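Local coordinates for protein CalS13 (Micromonospora echinospora, PDB 4ZAS) that probably transfers an amino group to a dTDP-linked keto sugar with the help of pyridoxal 5'-phosphate, as a sugar aminotransferase of the DegT/DnrJ/EryC1 family, at residues H87-L92 and L189-C194; R129-D134 and A148-P153; L164-D169 and R321-W326; G211-Y216 and V232-D237; R246-I251 and R270-E275. All coordinates share one frame; numbering follows the deposited sequence.

Interaction 1: residues H87-L92 and L189-C194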
# COMPACT_ATOMS: atom_id res chain seq x y z
N HIS A 87 7.57 -1.59 6.02
CA HIS A 87 7.22 -0.23 6.44
C HIS A 87 6.57 -0.28 7.84
O HIS A 87 7.00 0.40 8.76
CB HIS A 87 6.31 0.41 5.39
CG HIS A 87 6.15 1.90 5.52
ND1 HIS A 87 5.87 2.54 6.71
CD2 HIS A 87 6.23 2.88 4.58
CE1 HIS A 87 5.78 3.84 6.50
NE2 HIS A 87 5.99 4.07 5.22
N LEU A 88 5.58 -1.16 7.98
CA LEU A 88 4.87 -1.39 9.23
C LEU A 88 5.80 -1.91 10.36
O LEU A 88 5.74 -1.44 11.51
CB LEU A 88 3.75 -2.39 8.98
CG LEU A 88 2.76 -2.70 10.11
CD1 LEU A 88 2.00 -1.46 10.49
CD2 LEU A 88 1.80 -3.85 9.75
N ALA A 89 6.65 -2.88 10.05
CA ALA A 89 7.52 -3.44 11.08
C ALA A 89 8.50 -2.39 11.61
O ALA A 89 8.66 -2.25 12.82
CB ALA A 89 8.26 -4.64 10.53
N LEU A 90 9.11 -1.64 10.71
CA LEU A 90 10.09 -0.65 11.12
C LEU A 90 9.48 0.50 11.93
O LEU A 90 10.19 1.15 12.73
CB LEU A 90 10.79 -0.11 9.88
CG LEU A 90 11.73 -1.18 9.33
CD1 LEU A 90 12.25 -0.80 7.98
CD2 LEU A 90 12.89 -1.41 10.30
N SER A 91 8.17 0.72 11.79
CA SER A 91 7.49 1.75 12.54
C SER A 91 7.55 1.46 14.06
O SER A 91 7.46 2.38 14.87
CB SER A 91 6.04 1.87 12.08
OG SER A 91 5.23 0.90 12.71
N LEU A 92 7.75 0.20 14.42
CA LEU A 92 7.95 -0.21 15.81
C LEU A 92 9.21 0.41 16.37
O LEU A 92 9.29 0.75 17.56
CB LEU A 92 8.06 -1.72 15.92
CG LEU A 92 6.81 -2.50 15.54
CD1 LEU A 92 7.16 -3.98 15.50
CD2 LEU A 92 5.72 -2.23 16.53
N LEU A 189 15.47 -3.38 17.45
CA LEU A 189 14.52 -4.26 16.78
C LEU A 189 15.23 -5.10 15.71
O LEU A 189 15.95 -4.56 14.88
CB LEU A 189 13.42 -3.44 16.11
CG LEU A 189 12.32 -4.25 15.44
CD1 LEU A 189 11.50 -4.97 16.50
CD2 LEU A 189 11.43 -3.40 14.55
N VAL A 190 15.03 -6.41 15.74
CA VAL A 190 15.60 -7.27 14.71
C VAL A 190 14.52 -7.71 13.71
O VAL A 190 13.59 -8.44 14.08
CB VAL A 190 16.30 -8.48 15.34
CG1 VAL A 190 16.89 -9.36 14.29
CG2 VAL A 190 17.36 -8.00 16.32
N VAL A 191 14.67 -7.28 12.45
CA VAL A 191 13.70 -7.57 11.38
C VAL A 191 14.32 -8.45 10.30
O VAL A 191 15.32 -8.05 9.68
CB VAL A 191 13.20 -6.26 10.71
CG1 VAL A 191 12.20 -6.60 9.63
CG2 VAL A 191 12.58 -5.34 11.73
N GLU A 192 13.72 -9.61 10.04
CA GLU A 192 14.14 -10.48 8.93
C GLU A 192 13.31 -10.29 7.66
O GLU A 192 12.12 -10.57 7.66
CB GLU A 192 14.02 -11.96 9.32
CG GLU A 192 14.90 -12.40 10.48
CD GLU A 192 14.66 -13.85 10.85
OE1 GLU A 192 14.42 -14.67 9.95
OE2 GLU A 192 14.68 -14.18 12.06
N ASP A 193 13.94 -9.85 6.57
CA ASP A 193 13.24 -9.81 5.28
C ASP A 193 13.19 -11.21 4.64
O ASP A 193 14.17 -11.68 4.07
CB ASP A 193 13.92 -8.80 4.35
CG ASP A 193 13.19 -8.64 3.02
OD1 ASP A 193 12.37 -9.51 2.66
OD2 ASP A 193 13.47 -7.64 2.32
N CYS A 194 12.04 -11.87 4.74
CA CYS A 194 11.87 -13.22 4.23
C CYS A 194 11.11 -13.24 2.90
O CYS A 194 10.47 -14.23 2.57
CB CYS A 194 11.13 -14.09 5.25
SG CYS A 194 11.83 -14.07 6.88
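Leu189 sets its CD2 methyl against the helix, 3.5 Å from Ala89 O and 4.0 Å from Leu92 CB. The torsions account for this. CG stands anti to the backbone N (chi1 -177°), and chi2 of 68° then swings CD2 toward the helix. Two residues further along the strand, Val191 points the same way and reaches the helix with both methyls. Its CG1 approaches Ala89 CB at 4.5 Å, while its CG2 meets Leu90 CD2 at 4.2 Å. Leu90 leaves its backbone to one side of the strand, and only the end of its side chain bends inward to make that touch. No hydrogen bond crosses the interface, so what joins the two elements is methyl contact, and the carbon-carbon separations indicate loose van der Waals contact. The alternation is that of a strand: Leu189 and Val191 face the helix, while Val190 and Glu192 turn to the other side. Helix and strand segments run almost antiparallel, at 167°, with axes 9.1 Å apart, a spacing usual for a helix packed on a sheet. On the helix flank away from the strand, Ser91 OG is held by Leu88 O and Arg246. Strand 189-193 lies between strands 155-161 and 213-217 in the central mixed sheet, and helix 82-94 lies on that sheet beside helix 237-247, touching it through Leu88 and Leu92.

Interaction 2: residues R129-D134 and A148-P153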
# COMPACT_ATOMS: atom_id res chain seq x y z
N ARG A 129 17.68 6.88 9.69
CA ARG A 129 18.91 6.86 8.88
C ARG A 129 19.30 5.43 8.50
O ARG A 129 19.17 4.50 9.31
CB ARG A 129 20.07 7.48 9.65
CG ARG A 129 20.01 8.98 9.83
CD ARG A 129 21.10 9.44 10.80
NE ARG A 129 21.10 10.89 10.99
CZ ARG A 129 20.25 11.54 11.79
NH1 ARG A 129 19.33 10.87 12.48
NH2 ARG A 129 20.32 12.86 11.90
N ILE A 130 19.78 5.25 7.28
CA ILE A 130 20.39 4.00 6.84
C ILE A 130 21.91 3.96 7.14
O ILE A 130 22.62 4.91 6.83
CB ILE A 130 20.17 3.79 5.33
CG1 ILE A 130 18.72 3.41 5.05
CG2 ILE A 130 21.12 2.74 4.79
CD1 ILE A 130 18.42 3.19 3.59
N ARG A 131 22.38 2.89 7.80
CA ARG A 131 23.81 2.58 7.82
C ARG A 131 24.05 1.20 7.20
O ARG A 131 23.39 0.21 7.56
CB ARG A 131 24.42 2.67 9.22
CG ARG A 131 24.71 4.10 9.67
CD ARG A 131 25.48 4.14 10.99
NE ARG A 131 26.76 3.44 10.96
CZ ARG A 131 27.39 3.01 12.05
NH1 ARG A 131 26.85 3.20 13.25
NH2 ARG A 131 28.55 2.39 11.95
N TRP A 132 24.93 1.14 6.21
CA TRP A 132 25.14 -0.09 5.48
C TRP A 132 26.06 -1.04 6.21
O TRP A 132 27.12 -0.67 6.71
CB TRP A 132 25.71 0.20 4.10
CG TRP A 132 24.81 1.05 3.20
CD1 TRP A 132 25.12 2.27 2.65
CD2 TRP A 132 23.48 0.73 2.75
NE1 TRP A 132 24.07 2.72 1.90
CE2 TRP A 132 23.05 1.80 1.93
CE3 TRP A 132 22.62 -0.35 2.95
CZ2 TRP A 132 21.80 1.82 1.31
CZ3 TRP A 132 21.37 -0.34 2.33
CH2 TRP A 132 20.97 0.75 1.53
N VAL A 133 25.65 -2.30 6.23
CA VAL A 133 26.54 -3.32 6.71
C VAL A 133 27.04 -4.09 5.49
O VAL A 133 26.30 -4.29 4.52
CB VAL A 133 25.83 -4.21 7.72
CG1 VAL A 133 26.81 -5.19 8.31
CG2 VAL A 133 25.26 -3.35 8.79
N ASP A 134 28.31 -4.47 5.52
CA ASP A 134 28.93 -5.18 4.40
C ASP A 134 28.23 -6.52 4.22
O ASP A 134 27.46 -6.98 5.06
CB ASP A 134 30.44 -5.35 4.63
CG ASP A 134 31.23 -5.58 3.32
OD1 ASP A 134 30.62 -5.56 2.23
OD2 ASP A 134 32.48 -5.72 3.37
N ALA A 148 28.44 -6.53 13.89
CA ALA A 148 28.86 -6.42 15.28
C ALA A 148 29.61 -5.12 15.58
O ALA A 148 29.42 -4.51 16.63
CB ALA A 148 29.73 -7.61 15.64
N ALA A 149 30.45 -4.70 14.64
CA ALA A 149 31.27 -3.50 14.80
C ALA A 149 30.44 -2.20 14.69
O ALA A 149 30.79 -1.17 15.24
CB ALA A 149 32.44 -3.51 13.79
N LYS A 150 29.35 -2.25 13.93
CA LYS A 150 28.61 -1.03 13.62
C LYS A 150 27.40 -0.81 14.53
O LYS A 150 26.77 0.25 14.48
CB LYS A 150 28.17 -1.07 12.15
CG LYS A 150 29.34 -0.96 11.19
CD LYS A 150 28.93 -1.02 9.74
CE LYS A 150 30.11 -0.71 8.84
NZ LYS A 150 29.78 -1.05 7.45
N ILE A 151 27.10 -1.78 15.39
CA ILE A 151 25.98 -1.61 16.31
C ILE A 151 26.35 -0.54 17.30
O ILE A 151 27.47 -0.48 17.79
CB ILE A 151 25.59 -2.91 17.00
CG1 ILE A 151 24.81 -3.79 16.02
CG2 ILE A 151 24.68 -2.62 18.18
CD1 ILE A 151 24.36 -5.09 16.62
N SER A 152 25.40 0.35 17.52
CA SER A 152 25.61 1.58 18.26
C SER A 152 24.38 1.84 19.13
O SER A 152 23.33 1.23 18.91
CB SER A 152 25.87 2.71 17.25
OG SER A 152 25.72 3.99 17.82
N PRO A 153 24.50 2.72 20.14
CA PRO A 153 23.31 3.18 20.86
C PRO A 153 22.26 3.81 19.93
O PRO A 153 21.10 3.91 20.31
CB PRO A 153 23.87 4.23 21.82
CG PRO A 153 25.27 3.82 22.05
CD PRO A 153 25.75 3.18 20.77
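Arg131 and Lys150 cross obliquely, each side chain directed at the backbone of the other segment. Lys150 is extended beyond CG, which lets it pass the arginine and carry its ammonium to the end of strand 129-132. There NZ donates to Trp132 O at 2.8 Å, lying in the carbonyl plane with a C=O...N angle of 153°. Arg131 instead bends at chi3 (58°), bringing its guanidinium against the aliphatic base of the lysine: NH2 lies 3.5 Å from Lys150 CB. NH1 comes within 3.2 Å of Lys150 O, and the edge of the same group faces Ser152 CB at 4.1 Å. Val133 CG2 touches Lys150 CD at 4.4 Å, flanking the chain just short of its charge. The contact thus ties the edge strand of the main sheet to the end of helix 144-150. Chemically, two cations share this patch, with Arg131 NH2 and Lys150 NZ 5.8 Å apart; Asp146, in a salt bridge with Lys150, and Glu108, in a long, weak ion pair with Arg131, probably offset part of their mutual repulsion.

Interaction 3: residues L164-D169 and R321-W326; sequences LGYPVD and REPAFW
Two backbone hydrogen bonds hold these loops together: Trp326 N donates to Leu164 O at 3.1 Å with an N-H...O angle of 165°, and Ala324 N donates to Gly165 O at 3.1 Å from well above the carbonyl plane. A water bridges the same strip, giving a proton to Leu164 O and accepting one from Phe325 N. Arg321 supplies the remaining polar links, both weak. Its NH1 donates to Pro167 O at 2.9 Å, and its NH2 forms a salt bridge with Asp169 OD2 at 3.4 Å, the carboxylate approaching the edge of the guanidinium. Chi1 of 73° and an extended chi2 place CD over the Tyr166 face, 4.1 Å from the ring centroid in a CH-pi contact; a bend at chi3 then turns the guanidinium toward Pro167 O and Asp169. Alongside the ring, Pro323 CG packs on Tyr166 CD1 at 3.5 Å, and Pro167 slides past the arginine chain. Replacing Arg321 with an alanine would probably uncover that face of Tyr166 and leave Asp169 OD2 without its ionic mate. Glycine at 165 suits both its backbone angles, at which a CB would jam against the preceding carbonyl, and the nearness of Ala324 CB. Trp326, whose NE1 is bonded to Ile221 O, lies close to the bound dTDP-4-keto-6-deoxyglucose. The chemistry therefore differs along the contact: backbone bonding near the ligand, and at the far end, where Asp169 OD1 caps helix 170-180, a cation whose bonds across the contact are weak.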
# COMPACT_ATOMS: atom_id res chain seq x y z
N LEU A 164 17.64 -14.82 -1.81
CA LEU A 164 17.23 -16.00 -2.59
C LEU A 164 16.61 -17.10 -1.74
O LEU A 164 16.37 -18.20 -2.23
CB LEU A 164 18.42 -16.55 -3.37
CG LEU A 164 19.04 -15.46 -4.24
CD1 LEU A 164 20.29 -15.98 -4.91
CD2 LEU A 164 18.03 -14.96 -5.27
N GLY A 165 16.32 -16.81 -0.48
CA GLY A 165 15.79 -17.81 0.42
C GLY A 165 16.86 -18.65 1.10
O GLY A 165 16.57 -19.72 1.66
N TYR A 166 18.11 -18.18 1.06
CA TYR A 166 19.18 -18.82 1.82
C TYR A 166 19.24 -18.15 3.18
O TYR A 166 19.53 -16.97 3.28
CB TYR A 166 20.55 -18.75 1.10
CG TYR A 166 21.64 -19.49 1.85
CD1 TYR A 166 21.89 -20.84 1.63
CD2 TYR A 166 22.40 -18.84 2.82
CE1 TYR A 166 22.89 -21.53 2.34
CE2 TYR A 166 23.40 -19.52 3.53
CZ TYR A 166 23.64 -20.86 3.29
OH TYR A 166 24.63 -21.52 4.00
N PRO A 167 18.94 -18.91 4.23
CA PRO A 167 18.85 -18.34 5.58
C PRO A 167 20.13 -17.75 6.15
O PRO A 167 21.18 -18.39 6.19
CB PRO A 167 18.41 -19.54 6.43
CG PRO A 167 17.71 -20.45 5.45
CD PRO A 167 18.48 -20.31 4.17
N VAL A 168 20.02 -16.51 6.63
CA VAL A 168 21.04 -15.92 7.49
C VAL A 168 21.29 -16.82 8.70
O VAL A 168 20.38 -17.51 9.17
CB VAL A 168 20.60 -14.52 7.91
CG1 VAL A 168 21.53 -13.93 8.96
CG2 VAL A 168 20.49 -13.62 6.68
N ASP A 169 22.52 -16.87 9.20
CA ASP A 169 22.78 -17.61 10.43
C ASP A 169 22.14 -16.88 11.60
O ASP A 169 22.77 -16.01 12.19
CB ASP A 169 24.28 -17.76 10.70
CG ASP A 169 24.56 -18.76 11.80
OD1 ASP A 169 24.23 -18.48 12.97
OD2 ASP A 169 25.13 -19.83 11.50
N ARG A 321 20.51 -25.91 7.50
CA ARG A 321 19.42 -25.11 6.96
C ARG A 321 19.04 -25.63 5.60
O ARG A 321 19.83 -26.27 4.94
CB ARG A 321 19.79 -23.62 6.87
CG ARG A 321 20.77 -23.28 5.76
CD ARG A 321 21.50 -21.99 6.09
NE ARG A 321 22.35 -22.21 7.25
CZ ARG A 321 23.18 -21.31 7.75
NH1 ARG A 321 23.26 -20.12 7.18
NH2 ARG A 321 23.95 -21.59 8.81
N GLU A 322 17.80 -25.36 5.20
CA GLU A 322 17.27 -25.84 3.93
C GLU A 322 16.76 -24.67 3.10
O GLU A 322 15.63 -24.22 3.27
CB GLU A 322 16.15 -26.84 4.18
CG GLU A 322 16.25 -28.09 3.37
CD GLU A 322 15.19 -29.08 3.77
OE1 GLU A 322 14.50 -28.83 4.78
OE2 GLU A 322 15.03 -30.10 3.05
N PRO A 323 17.61 -24.17 2.19
CA PRO A 323 17.32 -23.00 1.36
C PRO A 323 16.13 -23.19 0.43
O PRO A 323 15.78 -24.32 0.11
CB PRO A 323 18.61 -22.81 0.56
CG PRO A 323 19.65 -23.48 1.37
CD PRO A 323 18.99 -24.64 2.03
N ALA A 324 15.53 -22.08 0.02
CA ALA A 324 14.35 -22.11 -0.84
C ALA A 324 14.71 -21.98 -2.31
O ALA A 324 13.89 -22.31 -3.16
CB ALA A 324 13.37 -20.99 -0.45
N PHE A 325 15.90 -21.45 -2.58
CA PHE A 325 16.39 -21.31 -3.95
C PHE A 325 15.37 -20.69 -4.90
O PHE A 325 15.00 -21.30 -5.90
CB PHE A 325 16.84 -22.67 -4.49
CG PHE A 325 18.06 -23.22 -3.81
CD1 PHE A 325 19.31 -22.70 -4.10
CD2 PHE A 325 17.97 -24.25 -2.90
CE1 PHE A 325 20.44 -23.20 -3.49
CE2 PHE A 325 19.09 -24.75 -2.28
CZ PHE A 325 20.33 -24.22 -2.58
N TRP A 326 14.92 -19.48 -4.59
CA TRP A 326 13.97 -18.75 -5.44
C TRP A 326 14.56 -18.52 -6.82
O TRP A 326 13.86 -18.56 -7.84
CB TRP A 326 13.59 -17.42 -4.80
CG TRP A 326 12.52 -16.70 -5.54
CD1 TRP A 326 11.30 -17.20 -5.92
CD2 TRP A 326 12.55 -15.34 -5.99
NE1 TRP A 326 10.57 -16.24 -6.56
CE2 TRP A 326 11.31 -15.09 -6.62
CE3 TRP A 326 13.49 -14.32 -5.91
CZ2 TRP A 326 11.01 -13.85 -7.18
CZ3 TRP A 326 13.17 -13.08 -6.46
CH2 TRP A 326 11.95 -12.86 -7.09
O HOH W 1 18.15 -20.21 -1.54

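Interaction 4: residues G211-Y216 and V232-D237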
# COMPACT_ATOMS: atom_id res chain seq x y z
N GLY A 211 12.24 -15.83 16.90
CA GLY A 211 12.17 -14.72 17.84
C GLY A 211 12.37 -13.32 17.28
O GLY A 211 12.46 -12.36 18.03
N ASN A 212 12.43 -13.19 15.96
CA ASN A 212 12.56 -11.88 15.34
C ASN A 212 11.27 -11.56 14.63
O ASN A 212 10.43 -12.44 14.43
CB ASN A 212 13.69 -11.83 14.32
CG ASN A 212 15.02 -12.23 14.90
OD1 ASN A 212 15.37 -11.86 16.02
ND2 ASN A 212 15.77 -12.99 14.12
N VAL A 213 11.10 -10.29 14.27
CA VAL A 213 10.00 -9.89 13.39
C VAL A 213 10.35 -10.27 11.97
O VAL A 213 11.35 -9.79 11.46
CB VAL A 213 9.74 -8.38 13.51
CG1 VAL A 213 8.63 -7.93 12.51
CG2 VAL A 213 9.36 -8.05 14.93
N CYS A 214 9.50 -11.07 11.32
CA CYS A 214 9.77 -11.53 9.93
C CYS A 214 8.72 -11.03 8.93
O CYS A 214 7.52 -11.16 9.17
CB CYS A 214 9.79 -13.05 9.88
SG CYS A 214 10.99 -13.81 10.95
N VAL A 215 9.18 -10.48 7.81
CA VAL A 215 8.29 -9.99 6.76
C VAL A 215 8.42 -10.84 5.50
O VAL A 215 9.52 -11.00 4.99
CB VAL A 215 8.56 -8.52 6.43
CG1 VAL A 215 7.61 -8.05 5.34
CG2 VAL A 215 8.46 -7.66 7.68
N TYR A 216 7.30 -11.34 5.01
CA TYR A 216 7.24 -12.17 3.80
C TYR A 216 6.56 -11.42 2.67
O TYR A 216 5.73 -10.55 2.94
CB TYR A 216 6.48 -13.47 4.06
CG TYR A 216 7.25 -14.60 4.76
CD1 TYR A 216 7.40 -14.64 6.14
CD2 TYR A 216 7.75 -15.67 4.03
CE1 TYR A 216 8.07 -15.69 6.76
CE2 TYR A 216 8.40 -16.71 4.63
CZ TYR A 216 8.57 -16.73 5.99
OH TYR A 216 9.24 -17.80 6.56
N VAL A 232 3.42 -10.22 7.94
CA VAL A 232 4.42 -10.05 8.97
C VAL A 232 4.22 -11.11 10.05
O VAL A 232 3.07 -11.36 10.45
CB VAL A 232 4.35 -8.64 9.56
CG1 VAL A 232 5.44 -8.44 10.59
CG2 VAL A 232 4.43 -7.59 8.47
N VAL A 233 5.31 -11.73 10.50
CA VAL A 233 5.25 -12.73 11.59
C VAL A 233 5.91 -12.16 12.85
O VAL A 233 7.03 -11.67 12.82
CB VAL A 233 5.92 -14.06 11.16
CG1 VAL A 233 5.68 -15.15 12.20
CG2 VAL A 233 5.40 -14.52 9.79
N LEU A 234 5.20 -12.21 13.96
CA LEU A 234 5.69 -11.58 15.17
C LEU A 234 6.09 -12.61 16.21
O LEU A 234 5.47 -13.67 16.31
CB LEU A 234 4.62 -10.63 15.75
CG LEU A 234 4.30 -9.32 15.02
CD1 LEU A 234 5.54 -8.57 14.53
CD2 LEU A 234 3.39 -9.58 13.84
N PRO A 235 7.12 -12.31 16.99
CA PRO A 235 7.61 -13.22 18.04
C PRO A 235 6.81 -13.19 19.32
O PRO A 235 6.98 -14.12 20.10
CB PRO A 235 9.04 -12.73 18.29
CG PRO A 235 9.01 -11.31 17.94
CD PRO A 235 8.03 -11.17 16.78
N ASP A 236 5.98 -12.17 19.55
CA ASP A 236 5.12 -12.16 20.75
C ASP A 236 3.79 -11.41 20.57
O ASP A 236 3.56 -10.74 19.58
CB ASP A 236 5.88 -11.59 21.96
CG ASP A 236 6.49 -10.23 21.71
OD1 ASP A 236 5.73 -9.26 21.54
OD2 ASP A 236 7.74 -10.12 21.73
N ASP A 237 2.93 -11.54 21.56
CA ASP A 237 1.59 -11.00 21.45
C ASP A 237 1.53 -9.46 21.49
O ASP A 237 0.64 -8.87 20.88
CB ASP A 237 0.70 -11.60 22.54
CG ASP A 237 0.48 -13.11 22.36
OD1 ASP A 237 0.83 -13.64 21.28
OD2 ASP A 237 -0.07 -13.77 23.27
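Antiparallel pairing of strands 213-217 and 230-233, within the central mixed sheet, is the basis of this contact. Cys214 and Val233 form the hydrogen-bonded pair: Cys214 N donates to Val233 O at 3.0 Å and Val233 N to Cys214 O at 2.6 Å. Both bonds are straight, at 170°, and each donor lies in the carbonyl plane of its acceptor. Next to them, Val215 and Val232 make a non-hydrogen-bonded pair with CA atoms 4.5 Å apart, where the CG2 methyls stand side by side. Their face also carries Val213, whose CG1 lies 3.8 Å from Val232 CG1 and 3.7 Å from Leu234 CD1. Leu234 starts away from the partner strand, and its chi1 of -71° helps return CD1 to Val213. On the face of Cys214 and Val233, the ring of Tyr216 receives Val233 CG2 near CD1. Farther along, Pro235 CB rests 3.4 Å from Gly211 O. The valine face is covered by helices 82-94 and 237-247. Strand 213-217 also pairs with 189-193, which runs parallel to it, so 230-233 is a reversed strand beside a parallel array, as in the large domain of fold-type I aminotransferases.

Interaction 5: residues R246-I251 and R270-E275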
# COMPACT_ATOMS: atom_id res chain seq x y z
N ARG A 246 -1.78 -0.90 13.76
CA ARG A 246 -1.25 0.08 12.83
C ARG A 246 -1.54 -0.31 11.39
O ARG A 246 -1.32 0.48 10.47
CB ARG A 246 0.25 0.27 13.02
CG ARG A 246 0.59 0.81 14.36
CD ARG A 246 2.06 1.12 14.46
NE ARG A 246 2.38 1.65 15.79
CZ ARG A 246 3.59 2.06 16.15
NH1 ARG A 246 4.60 1.97 15.29
NH2 ARG A 246 3.79 2.55 17.37
N ARG A 247 -1.99 -1.54 11.20
CA ARG A 247 -2.31 -2.01 9.87
C ARG A 247 -3.53 -1.28 9.31
O ARG A 247 -3.63 -1.09 8.09
CB ARG A 247 -2.55 -3.51 9.87
CG ARG A 247 -2.88 -4.03 8.50
CD ARG A 247 -3.09 -5.51 8.50
NE ARG A 247 -4.12 -5.97 9.41
CZ ARG A 247 -4.46 -7.26 9.49
NH1 ARG A 247 -3.83 -8.13 8.71
NH2 ARG A 247 -5.41 -7.67 10.33
N TRP A 248 -4.44 -0.90 10.20
CA TRP A 248 -5.68 -0.22 9.81
C TRP A 248 -5.85 1.09 10.61
O TRP A 248 -6.73 1.22 11.46
CB TRP A 248 -6.87 -1.18 10.00
CG TRP A 248 -8.22 -0.56 9.71
CD1 TRP A 248 -9.19 -0.22 10.62
CD2 TRP A 248 -8.70 -0.13 8.44
NE1 TRP A 248 -10.26 0.37 9.99
CE2 TRP A 248 -9.99 0.43 8.64
CE3 TRP A 248 -8.18 -0.18 7.14
CZ2 TRP A 248 -10.75 0.94 7.60
CZ3 TRP A 248 -8.95 0.32 6.11
CH2 TRP A 248 -10.22 0.88 6.34
N LEU A 249 -4.97 2.04 10.32
CA LEU A 249 -5.09 3.43 10.81
C LEU A 249 -5.12 3.64 12.32
O LEU A 249 -5.41 4.75 12.77
CB LEU A 249 -6.32 4.09 10.21
CG LEU A 249 -6.28 4.10 8.68
CD1 LEU A 249 -7.66 3.98 8.12
CD2 LEU A 249 -5.59 5.36 8.17
N GLY A 250 -4.79 2.61 13.11
CA GLY A 250 -4.80 2.77 14.55
C GLY A 250 -6.21 2.77 15.12
O GLY A 250 -6.46 3.25 16.22
N ILE A 251 -7.13 2.22 14.34
CA ILE A 251 -8.53 2.12 14.71
C ILE A 251 -8.79 0.73 15.27
O ILE A 251 -8.58 -0.28 14.58
CB ILE A 251 -9.45 2.40 13.52
CG1 ILE A 251 -9.27 3.84 13.03
CG2 ILE A 251 -10.92 2.16 13.87
CD1 ILE A 251 -10.00 4.13 11.74
N ARG A 270 -2.64 2.13 5.98
CA ARG A 270 -3.74 1.46 5.31
C ARG A 270 -3.11 0.37 4.45
O ARG A 270 -2.88 0.54 3.25
CB ARG A 270 -4.58 2.48 4.53
CG ARG A 270 -5.48 2.01 3.41
CD ARG A 270 -6.50 0.99 3.81
NE ARG A 270 -7.67 1.11 2.94
CZ ARG A 270 -8.06 0.22 2.04
NH1 ARG A 270 -7.38 -0.90 1.86
NH2 ARG A 270 -9.15 0.46 1.32
N PHE A 271 -2.83 -0.76 5.11
CA PHE A 271 -1.98 -1.81 4.59
C PHE A 271 -2.68 -3.16 4.50
O PHE A 271 -2.05 -4.16 4.19
CB PHE A 271 -0.74 -1.98 5.49
CG PHE A 271 0.32 -0.91 5.32
CD1 PHE A 271 0.33 -0.08 4.21
CD2 PHE A 271 1.32 -0.75 6.28
CE1 PHE A 271 1.32 0.90 4.06
CE2 PHE A 271 2.30 0.23 6.13
CZ PHE A 271 2.29 1.06 5.02
N ILE A 272 -3.99 -3.20 4.72
CA ILE A 272 -4.70 -4.47 4.76
C ILE A 272 -4.65 -5.20 3.41
O ILE A 272 -4.59 -4.58 2.35
CB ILE A 272 -6.14 -4.26 5.24
CG1 ILE A 272 -6.87 -3.26 4.35
CG2 ILE A 272 -6.14 -3.73 6.66
CD1 ILE A 272 -8.37 -3.37 4.43
N LEU A 273 -4.67 -6.53 3.47
CA LEU A 273 -4.80 -7.40 2.30
C LEU A 273 -6.26 -7.67 2.09
O LEU A 273 -6.97 -7.96 3.05
CB LEU A 273 -4.04 -8.72 2.53
CG LEU A 273 -4.10 -9.78 1.42
CD1 LEU A 273 -3.12 -9.43 0.33
CD2 LEU A 273 -3.84 -11.19 1.96
N ASN A 274 -6.74 -7.65 0.85
CA ASN A 274 -8.18 -7.80 0.67
C ASN A 274 -8.60 -9.24 0.43
O ASN A 274 -7.75 -10.13 0.30
CB ASN A 274 -8.70 -6.88 -0.45
CG ASN A 274 -8.21 -7.26 -1.84
OD1 ASN A 274 -7.72 -8.38 -2.11
ND2 ASN A 274 -8.37 -6.31 -2.77
N GLU A 275 -9.91 -9.46 0.39
CA GLU A 275 -10.45 -10.81 0.32
C GLU A 275 -10.01 -11.55 -0.93
O GLU A 275 -9.92 -12.77 -0.94
CB GLU A 275 -11.97 -10.78 0.40
CG GLU A 275 -12.49 -10.35 1.74
CD GLU A 275 -12.27 -11.42 2.77
OE1 GLU A 275 -13.15 -12.30 2.89
OE2 GLU A 275 -11.24 -11.38 3.46
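With CG anti to the backbone N (chi1 -180°), Arg247 brings CG 3.8 Å from Ile272 CG2, the two side chains crossing at roughly a right angle; the bend at chi3 (57°) turns the guanidinium onward to Glu64. The backbone carbonyl of Arg247 looks back to the other segment, where Phe271 N donates to Arg247 O at 3.1 Å, nearly along the C=O axis. Trp248 and Arg270 run side by side: the ring edge at CZ3 meets Arg270 CD at 3.4 Å, and Ile272 CD1 reaches the same CZ3 at 4.1 Å. Here helix 237-247 gives way to a type I' turn from Trp248 to Ile251, closed by Ile251 N to Trp248 O and bearing Leu249 CD1 over the indole face. With an alanine here instead of Arg247, Glu64 would probably lose this salt-bridge partner and Ile272 CG2 the aliphatic packing of CG and CD. Arg270, bent at chi2, forms a salt bridge with Glu55 and hydrogen-bonds the pyridoxal-lysine residue of the second subunit, while Trp248 makes a cation-pi contact with Arg253; Glu55 and Arg253 are both dTDP-binding residues.

Overall arrangement
From the N terminus, interaction 1 closes the first long loop, bringing helix 82-94 back onto strand 189-193, and interaction 2 is nested inside it, tying the edge strand 129-132 to helix 144-150. Interaction 3 starts within that loop but ends at 321-326, so it crosses interaction 1 and joins the segment before helix 170-180 to the small sheet strand 321-322. Interactions 4 and 5 follow in series inside the loop of interaction 3. Interactions 1 and 4 meet through neighbouring strands, where Glu192 bonds Asn212, and interaction 1 touches interaction 5 at Ser91 and Arg246. Interactions 2 and 3 touch none of the others; interaction 2 comes to about 8 Å of interaction 1 at the nearest atoms.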